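Local atomic coordinates of suppressor protein MPT5 (Saccharomyces cerevisiae, PDB entry 5BZ1), a protein that binds a specific sequence in the 3'-UTRs of target mRNAs through its Pumilio domain and regulates their expression after transcription, repressing targets such as HO. Residues Leu8-Leu13 with Pro35-Met40; Lys147-Phe150 with Lys156-Phe159; Asn168-Ile173 with Ser199-Gln204. All coordinates share one frame; numbering follows the deposited sequence.

Contact 1: Leu8-Leu13 with Pro35-Met40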
loop_
_atom_site.group_PDB
_atom_site.type_symbol
_atom_site.label_atom_id
_atom_site.label_comp_id
_atom_site.label_asym_id
_atom_site.label_seq_id
_atom_site.Cartn_x
_atom_site.Cartn_y
_atom_site.Cartn_z
ATOM N N LEU A 8 8.247 -24.332 44.677
ATOM C CA LEU A 8 9.231 -23.350 45.126
ATOM C C LEU A 8 8.610 -21.963 45.281
ATOM O O LEU A 8 7.684 -21.608 44.551
ATOM C CB LEU A 8 10.401 -23.278 44.137
ATOM C CG LEU A 8 11.194 -24.561 43.886
ATOM C CD1 LEU A 8 12.244 -24.362 42.800
ATOM C CD2 LEU A 8 11.843 -25.036 45.168
ATOM N N PRO A 9 9.111 -21.174 46.247
ATOM C CA PRO A 9 8.703 -19.766 46.323
ATOM C C PRO A 9 9.210 -19.004 45.104
ATOM O O PRO A 9 10.293 -19.315 44.608
ATOM C CB PRO A 9 9.395 -19.261 47.595
ATOM C CG PRO A 9 10.483 -20.248 47.878
ATOM C CD PRO A 9 9.981 -21.566 47.370
ATOM N N LEU A 10 8.438 -18.028 44.632
ATOM C CA LEU A 10 8.781 -17.275 43.429
ATOM C C LEU A 10 10.113 -16.542 43.588
ATOM O O LEU A 10 10.816 -16.279 42.610
ATOM C CB LEU A 10 7.667 -16.281 43.098
ATOM C CG LEU A 10 6.292 -16.897 42.848
ATOM C CD1 LEU A 10 5.244 -15.839 42.571
ATOM C CD2 LEU A 10 6.357 -17.873 41.690
ATOM N N ARG A 11 10.439 -16.229 44.836
ATOM C CA ARG A 11 11.654 -15.523 45.214
ATOM C C ARG A 11 12.919 -16.293 44.820
ATOM O O ARG A 11 13.987 -15.702 44.649
ATOM C CB ARG A 11 11.641 -15.322 46.731
ATOM C CG ARG A 11 12.132 -13.972 47.223
ATOM C CD ARG A 11 12.189 -13.967 48.744
ATOM N NE ARG A 11 12.856 -15.165 49.246
ATOM C CZ ARG A 11 14.158 -15.250 49.499
ATOM N NH1 ARG A 11 14.945 -14.200 49.306
ATOM N NH2 ARG A 11 14.676 -16.387 49.951
ATOM N N ASP A 12 12.791 -17.610 44.678
ATOM C CA ASP A 12 13.948 -18.481 44.477
ATOM C C ASP A 12 14.005 -19.135 43.096
ATOM O O ASP A 12 14.849 -19.996 42.849
ATOM C CB ASP A 12 13.986 -19.565 45.555
ATOM C CG ASP A 12 14.199 -18.997 46.944
ATOM O OD1 ASP A 12 15.105 -18.155 47.114
ATOM O OD2 ASP A 12 13.458 -19.395 47.864
ATOM N N LEU A 13 13.112 -18.732 42.199
ATOM C CA LEU A 13 13.100 -19.274 40.842
ATOM C C LEU A 13 14.256 -18.721 40.009
ATOM O O LEU A 13 14.637 -17.559 40.163
ATOM C CB LEU A 13 11.771 -18.963 40.148
ATOM C CG LEU A 13 10.539 -19.684 40.690
ATOM C CD1 LEU A 13 9.303 -19.322 39.880
ATOM C CD2 LEU A 13 10.761 -21.185 40.680
ATOM N N PRO A 35 -3.760 -13.658 39.154
ATOM C CA PRO A 35 -4.001 -12.351 39.780
ATOM C C PRO A 35 -3.282 -12.173 41.116
ATOM O O PRO A 35 -2.675 -11.126 41.340
ATOM C CB PRO A 35 -5.516 -12.346 39.992
ATOM C CG PRO A 35 -6.044 -13.221 38.905
ATOM C CD PRO A 35 -5.020 -14.317 38.763
ATOM N N SER A 36 -3.344 -13.180 41.983
ATOM C CA SER A 36 -2.704 -13.102 43.294
ATOM C C SER A 36 -1.185 -12.935 43.201
ATOM O O SER A 36 -0.574 -12.290 44.055
ATOM C CB SER A 36 -3.033 -14.344 44.127
ATOM O OG SER A 36 -2.441 -15.506 43.572
ATOM N N GLU A 37 -0.582 -13.508 42.162
ATOM C CA GLU A 37 0.874 -13.557 42.063
ATOM C C GLU A 37 1.438 -12.744 40.903
ATOM O O GLU A 37 2.655 -12.626 40.768
ATOM C CB GLU A 37 1.348 -15.009 41.955
ATOM C CG GLU A 37 0.895 -15.902 43.103
ATOM C CD GLU A 37 1.456 -17.306 43.005
ATOM O OE1 GLU A 37 2.571 -17.538 43.516
ATOM O OE2 GLU A 37 0.781 -18.180 42.423
ATOM N N SER A 38 0.552 -12.192 40.075
ATOM C CA SER A 38 0.957 -11.492 38.851
ATOM C C SER A 38 2.022 -10.416 39.082
ATOM O O SER A 38 3.115 -10.495 38.522
ATOM C CB SER A 38 -0.258 -10.877 38.151
ATOM O OG SER A 38 0.118 -10.280 36.924
ATOM N N ASN A 39 1.700 -9.425 39.908
ATOM C CA ASN A 39 2.627 -8.336 40.195
ATOM C C ASN A 39 3.969 -8.815 40.749
ATOM O O ASN A 39 5.025 -8.325 40.345
ATOM C CB ASN A 39 1.997 -7.326 41.159
ATOM C CG ASN A 39 0.976 -6.428 40.486
ATOM O OD1 ASN A 39 0.939 -6.316 39.261
ATOM N ND2 ASN A 39 0.146 -5.771 41.292
ATOM N N MET A 40 3.927 -9.769 41.674
ATOM C CA MET A 40 5.154 -10.245 42.310
ATOM C C MET A 40 6.040 -11.048 41.362
ATOM O O MET A 40 7.256 -10.852 41.335
ATOM C CB MET A 40 4.850 -11.060 43.566
ATOM C CG MET A 40 6.088 -11.365 44.386
ATOM S SD MET A 40 5.686 -12.160 45.943
ATOM C CE MET A 40 4.915 -13.662 45.341
#

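Contact 2: Lys147-Phe150 with Lys156-Phe159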
loop_
_atom_site.group_PDB
_atom_site.type_symbol
_atom_site.label_atom_id
_atom_site.label_comp_id
_atom_site.label_asym_id
_atom_site.label_seq_id
_atom_site.Cartn_x
_atom_site.Cartn_y
_atom_site.Cartn_z
ATOM N N LYS A 147 3.066 -2.298 11.416
ATOM C CA LYS A 147 2.576 -2.043 12.764
ATOM C C LYS A 147 2.823 -0.581 13.152
ATOM O O LYS A 147 1.944 0.069 13.716
ATOM C CB LYS A 147 3.227 -3.001 13.769
ATOM C CG LYS A 147 2.677 -2.900 15.179
ATOM C CD LYS A 147 1.208 -3.311 15.265
ATOM C CE LYS A 147 1.030 -4.817 15.128
ATOM N NZ LYS A 147 -0.372 -5.250 15.409
ATOM N N CYS A 148 4.012 -0.067 12.833
ATOM C CA CYS A 148 4.329 1.345 13.062
ATOM C C CYS A 148 3.334 2.246 12.336
ATOM O O CYS A 148 2.849 3.236 12.885
ATOM C CB CYS A 148 5.737 1.674 12.563
ATOM S SG CYS A 148 7.085 0.918 13.490
ATOM N N ILE A 149 3.037 1.882 11.093
ATOM C CA ILE A 149 2.172 2.671 10.229
ATOM C C ILE A 149 0.760 2.809 10.800
ATOM O O ILE A 149 0.143 3.870 10.696
ATOM C CB ILE A 149 2.139 2.070 8.803
ATOM C CG1 ILE A 149 3.448 2.372 8.070
ATOM C CG2 ILE A 149 0.967 2.605 8.004
ATOM C CD1 ILE A 149 3.576 1.679 6.718
ATOM N N PHE A 150 0.256 1.747 11.423
ATOM C CA PHE A 150 -1.101 1.768 11.963
ATOM C C PHE A 150 -1.193 2.212 13.421
ATOM O O PHE A 150 -2.254 2.646 13.872
ATOM C CB PHE A 150 -1.773 0.406 11.781
ATOM C CG PHE A 150 -2.143 0.104 10.355
ATOM C CD1 PHE A 150 -3.192 0.775 9.740
ATOM C CD2 PHE A 150 -1.444 -0.852 9.629
ATOM C CE1 PHE A 150 -3.537 0.502 8.425
ATOM C CE2 PHE A 150 -1.782 -1.131 8.318
ATOM C CZ PHE A 150 -2.830 -0.455 7.714
ATOM N N LYS A 156 5.470 10.718 12.789
ATOM C CA LYS A 156 6.620 9.878 13.122
ATOM C C LYS A 156 7.152 9.124 11.902
ATOM O O LYS A 156 8.189 8.461 11.984
ATOM C CB LYS A 156 6.243 8.856 14.202
ATOM C CG LYS A 156 5.473 9.411 15.393
ATOM C CD LYS A 156 6.319 10.346 16.243
ATOM C CE LYS A 156 5.595 10.696 17.539
ATOM N NZ LYS A 156 6.343 11.695 18.357
ATOM N N PHE A 157 6.448 9.229 10.776
ATOM C CA PHE A 157 6.754 8.418 9.590
ATOM C C PHE A 157 8.042 8.826 8.861
ATOM O O PHE A 157 8.352 8.279 7.797
ATOM C CB PHE A 157 5.590 8.450 8.587
ATOM C CG PHE A 157 4.347 7.725 9.048
ATOM C CD1 PHE A 157 4.338 6.994 10.230
ATOM C CD2 PHE A 157 3.186 7.770 8.282
ATOM C CE1 PHE A 157 3.190 6.328 10.646
ATOM C CE2 PHE A 157 2.037 7.108 8.691
ATOM C CZ PHE A 157 2.039 6.386 9.875
ATOM N N GLY A 158 8.778 9.780 9.427
ATOM C CA GLY A 158 9.968 10.332 8.798
ATOM C C GLY A 158 10.964 9.339 8.219
ATOM O O GLY A 158 11.382 9.481 7.069
ATOM N N PHE A 159 11.340 8.331 9.002
ATOM C CA PHE A 159 12.341 7.362 8.558
ATOM C C PHE A 159 11.858 6.496 7.396
ATOM O O PHE A 159 12.661 6.017 6.589
ATOM C CB PHE A 159 12.812 6.488 9.725
ATOM C CG PHE A 159 11.833 5.419 10.130
ATOM C CD1 PHE A 159 11.969 4.121 9.650
ATOM C CD2 PHE A 159 10.800 5.698 11.015
ATOM C CE1 PHE A 159 11.086 3.124 10.033
ATOM C CE2 PHE A 159 9.911 4.704 11.404
ATOM C CZ PHE A 159 10.056 3.417 10.912
#

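Contact 3: Asn168-Ile173 with Ser199-Gln204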
loop_
_atom_site.group_PDB
_atom_site.type_symbol
_atom_site.label_atom_id
_atom_site.label_comp_id
_atom_site.label_asym_id
_atom_site.label_seq_id
_atom_site.Cartn_x
_atom_site.Cartn_y
_atom_site.Cartn_z
ATOM N N ASN A 168 16.360 5.920 -6.169
ATOM C CA ASN A 168 15.380 5.107 -6.887
ATOM C C ASN A 168 14.754 4.007 -6.024
ATOM O O ASN A 168 14.271 2.997 -6.547
ATOM C CB ASN A 168 16.000 4.492 -8.145
ATOM C CG ASN A 168 17.060 3.457 -7.822
ATOM O OD1 ASN A 168 17.790 3.583 -6.838
ATOM N ND2 ASN A 168 17.146 2.421 -8.649
ATOM N N ASN A 169 14.757 4.206 -4.709
ATOM C CA ASN A 169 14.166 3.240 -3.790
ATOM C C ASN A 169 12.671 3.008 -4.039
ATOM O O ASN A 169 12.130 1.976 -3.646
ATOM C CB ASN A 169 14.403 3.655 -2.333
ATOM C CG ASN A 169 15.870 3.595 -1.933
ATOM O OD1 ASN A 169 16.704 3.063 -2.663
ATOM N ND2 ASN A 169 16.185 4.130 -0.759
ATOM N N ILE A 170 12.006 3.967 -4.680
ATOM C CA ILE A 170 10.590 3.804 -5.013
ATOM C C ILE A 170 10.381 2.572 -5.899
ATOM O O ILE A 170 9.368 1.880 -5.784
ATOM C CB ILE A 170 9.987 5.073 -5.677
ATOM C CG1 ILE A 170 8.471 4.935 -5.835
ATOM C CG2 ILE A 170 10.627 5.356 -7.033
ATOM C CD1 ILE A 170 7.737 4.764 -4.518
ATOM N N ILE A 171 11.359 2.285 -6.757
ATOM C CA ILE A 171 11.325 1.092 -7.594
ATOM C C ILE A 171 11.506 -0.167 -6.739
ATOM O O ILE A 171 10.686 -1.089 -6.782
ATOM C CB ILE A 171 12.422 1.130 -8.672
ATOM C CG1 ILE A 171 12.244 2.346 -9.581
ATOM C CG2 ILE A 171 12.404 -0.151 -9.503
ATOM C CD1 ILE A 171 11.099 2.195 -10.560
ATOM N N THR A 172 12.589 -0.189 -5.966
ATOM C CA THR A 172 12.928 -1.322 -5.105
ATOM C C THR A 172 11.737 -1.761 -4.250
ATOM O O THR A 172 11.510 -2.953 -4.044
ATOM C CB THR A 172 14.112 -0.981 -4.180
ATOM O OG1 THR A 172 15.175 -0.409 -4.950
ATOM C CG2 THR A 172 14.617 -2.232 -3.459
ATOM N N ILE A 173 10.970 -0.783 -3.780
ATOM C CA ILE A 173 9.813 -1.031 -2.929
ATOM C C ILE A 173 8.536 -1.387 -3.707
ATOM O O ILE A 173 7.884 -2.385 -3.403
ATOM C CB ILE A 173 9.564 0.182 -2.006
ATOM C CG1 ILE A 173 10.662 0.257 -0.943
ATOM C CG2 ILE A 173 8.190 0.101 -1.353
ATOM C CD1 ILE A 173 10.823 1.624 -0.309
ATOM N N SER A 199 4.701 10.627 -4.427
ATOM C CA SER A 199 4.157 10.700 -5.780
ATOM C C SER A 199 5.141 11.305 -6.779
ATOM O O SER A 199 5.204 10.870 -7.932
ATOM C CB SER A 199 2.857 11.496 -5.781
ATOM O OG SER A 199 2.486 11.855 -7.098
ATOM N N VAL A 200 5.898 12.309 -6.339
ATOM C CA VAL A 200 6.945 12.896 -7.168
ATOM C C VAL A 200 7.913 11.810 -7.632
ATOM O O VAL A 200 8.265 11.737 -8.808
ATOM C CB VAL A 200 7.710 14.004 -6.416
ATOM C CG1 VAL A 200 8.996 14.366 -7.145
ATOM C CG2 VAL A 200 6.835 15.239 -6.243
ATOM N N LYS A 201 8.319 10.951 -6.704
ATOM C CA LYS A 201 9.231 9.862 -7.023
ATOM C C LYS A 201 8.563 8.791 -7.897
ATOM O O LYS A 201 9.188 8.241 -8.810
ATOM C CB LYS A 201 9.793 9.252 -5.737
ATOM C CG LYS A 201 11.314 9.197 -5.699
ATOM C CD LYS A 201 11.946 10.577 -5.847
ATOM C CE LYS A 201 13.451 10.473 -6.064
ATOM N NZ LYS A 201 14.099 11.810 -6.142
ATOM N N ILE A 202 7.290 8.512 -7.625
ATOM C CA ILE A 202 6.522 7.552 -8.418
ATOM C C ILE A 202 6.403 8.006 -9.878
ATOM O O ILE A 202 6.581 7.209 -10.804
ATOM C CB ILE A 202 5.121 7.313 -7.810
ATOM C CG1 ILE A 202 5.219 6.378 -6.600
ATOM C CG2 ILE A 202 4.172 6.721 -8.839
ATOM C CD1 ILE A 202 3.928 6.253 -5.805
ATOM N N VAL A 203 6.107 9.289 -10.076
ATOM C CA VAL A 203 6.017 9.857 -11.419
ATOM C C VAL A 203 7.381 9.855 -12.108
ATOM O O VAL A 203 7.481 9.556 -13.299
ATOM C CB VAL A 203 5.434 11.288 -11.391
ATOM C CG1 VAL A 203 5.525 11.947 -12.769
ATOM C CG2 VAL A 203 3.989 11.261 -10.909
ATOM N N GLN A 204 8.427 10.176 -11.351
ATOM C CA GLN A 204 9.788 10.213 -11.882
ATOM C C GLN A 204 10.212 8.860 -12.457
ATOM O O GLN A 204 10.885 8.797 -13.489
ATOM C CB GLN A 204 10.774 10.657 -10.796
ATOM C CG GLN A 204 12.241 10.544 -11.203
ATOM C CD GLN A 204 13.200 11.084 -10.154
ATOM O OE1 GLN A 204 12.780 11.638 -9.137
ATOM N NE2 GLN A 204 14.498 10.928 -10.401
#

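Contact 1: Leu8-Leu13 with Pro35-Met40
In the first Pumilio repeat, a short 3-10 turn carrying Leu10 packs against Glu37 and against Met40 in the first turn of helix 38-49. Leu10 is the buried member of the trio. Its CG stands anti to its own carbonyl carbon (chi1 -59°), which directs the branched end toward Glu37 and Met40, and CD1 does most of the touching. Leu10 CD1 lies 3.5 Å from Met40 CE and 3.3 Å from Glu37 OE1. The first approach is ordinary apolar packing. The second sets a methyl against a carboxylate oxygen, a van der Waals contact with no hydrogen bond in it. Leu10 CG is farther from Glu37 OE1, at 3.8 Å. Glu37 also brings its aliphatic part into play, since its CB is 4.0 Å from Leu10 CD1. A residue with a hydrocarbon stem and a charged end suits this partly open place, and OE2 has a long, weak ion pair with Lys31 of helix 22-32. Met40 leaves the helix with an extended chain that bends only at its last torsion (chi3 62°), turning the terminal methyl to Leu10; a flexible thioether suits such an exposed margin. PUF domains are superhelical stacks of alpha-helical repeats, and this contact lies near the N-terminal end of the stack, about 15 Å from the RNA at the nearest atom. Leu10 reaches Val41 and Leu44 of helix 38-49 as well as Lys31, so a branched apolar side chain is apt here. The turn that presents it is closed by the backbone bond from Asp12 N to Pro9 O (3.0 Å), while Leu10 O accepts a hydrogen bond from the hydroxyl of Tyr15.

Contact 2: Lys147-Phe150 with Lys156-Phe159
Phe157 meets Ile149 and Cys148 edge-on: the rim of its ring, not a face, is turned to the backbone of helix 141-151. Phe157 CZ comes to 3.3 Å from Ile149 O, and Phe157 CE1 lies 3.8 Å from Cys148 O, both oxygens sitting near the ring plane. The slightly positive ring hydrogens are thus presented to two carbonyl oxygens, which is probably weakly favourable. The same edge rests on the helix backbone, with Phe157 CZ 3.7 Å from Ile149 CA. A chi2 of -6° produces this pose, because the ring plane nearly contains CA, with CD1 almost eclipsing it, well away from the perpendicular setting usual for phenylalanine. Ile149 contributes less through its side chain, its CG2 being 4.4 Å from Phe157 CZ. Cys148 takes part through its carbonyl oxygen, its side chain lying farther off. Substituting an alanine for Phe157 would probably open a gap beside Ile149 and deprive both carbonyl oxygens of their aromatic edge. By its place in the repeat, helix 141-151 is probably the one that, as in other PUF proteins, presents RNA-reading side chains, and this contact lies about 8 Å from the bound RNA at the nearest atom, joining that helix to the turn leading into helix 158-165 within the fourth repeat. On the following side, Leu186 of helix 179-189 touches both Ile149 and Phe157; on the preceding side, Cys148 meets Ile106 of helix 98-107, and Lys156 forms salt bridges with Glu112 and Asp116 of helix 112-121.

Contact 3: Asn168-Ile173 with Ser199-Gln204
Ile170, near the start of helix 169-174, pushes its branched side chain against Lys201 and Ile202 of helix 192-204. Ile170 CB lies 4.2 Å from Lys201 CB. From there the side chain forks. The Ile170 CG2 methyl goes to the lysine, where it lies 3.7 Å from Lys201 O and 4.1 Å from Lys201 CG, so it covers part of the helix backbone as well as the aliphatic stem. The other branch turns to Ile202: Ile170 CG1 is 3.6 Å from Ile202 CG1, and Ile170 CD1 comes equally near Ile202 CG1. With chi1 at -172°, CG1 of Ile170 points opposite its backbone N, and this sends the longer arm to Ile202 while CG2 falls on the lysine side. The two isoleucine side chains cross at about a right angle. Beta-branching lets Ile170 meet Lys201 with one arm and Ile202 with the other. In the PUF stack of helical repeats, this is packing where the fifth Pumilio repeat passes into the sixth: helix 169-174 belongs to the fifth, whereas Lys201 and Ile202 open the sixth. Lys201 suits its half-open place because its stem packs on Ile170 while the chain, bent at chi2, carries NZ away to a weak hydrogen bond with Gln204 OE1 (3.3 Å). Ile202 is buried also by Ile218, Ile219 and Leu222 of helix 215-223, and Phe205 touches Ile170 from the loop that follows helix 192-204.

How the contacts relate
Contacts 2 and 3 are buried, the centre of each about 13 Å from the centre of the chain, whereas contact 1 is partly exposed, its centre about 46 Å from that point. No two of them share a helix, but helix 158-165 of contact 2 directly precedes helix 169-174 of contact 3, and these contacts come within about 8 Å at nearest atoms. Chemistry follows place: near the chain's end a leucine methyl meets charged and flexible side chains, while inside, an aromatic edge meets backbone carbonyls in contact 2, and in contact 3 two isoleucines cross and a lysine stem packs beside them. None has a hydrogen bond across it.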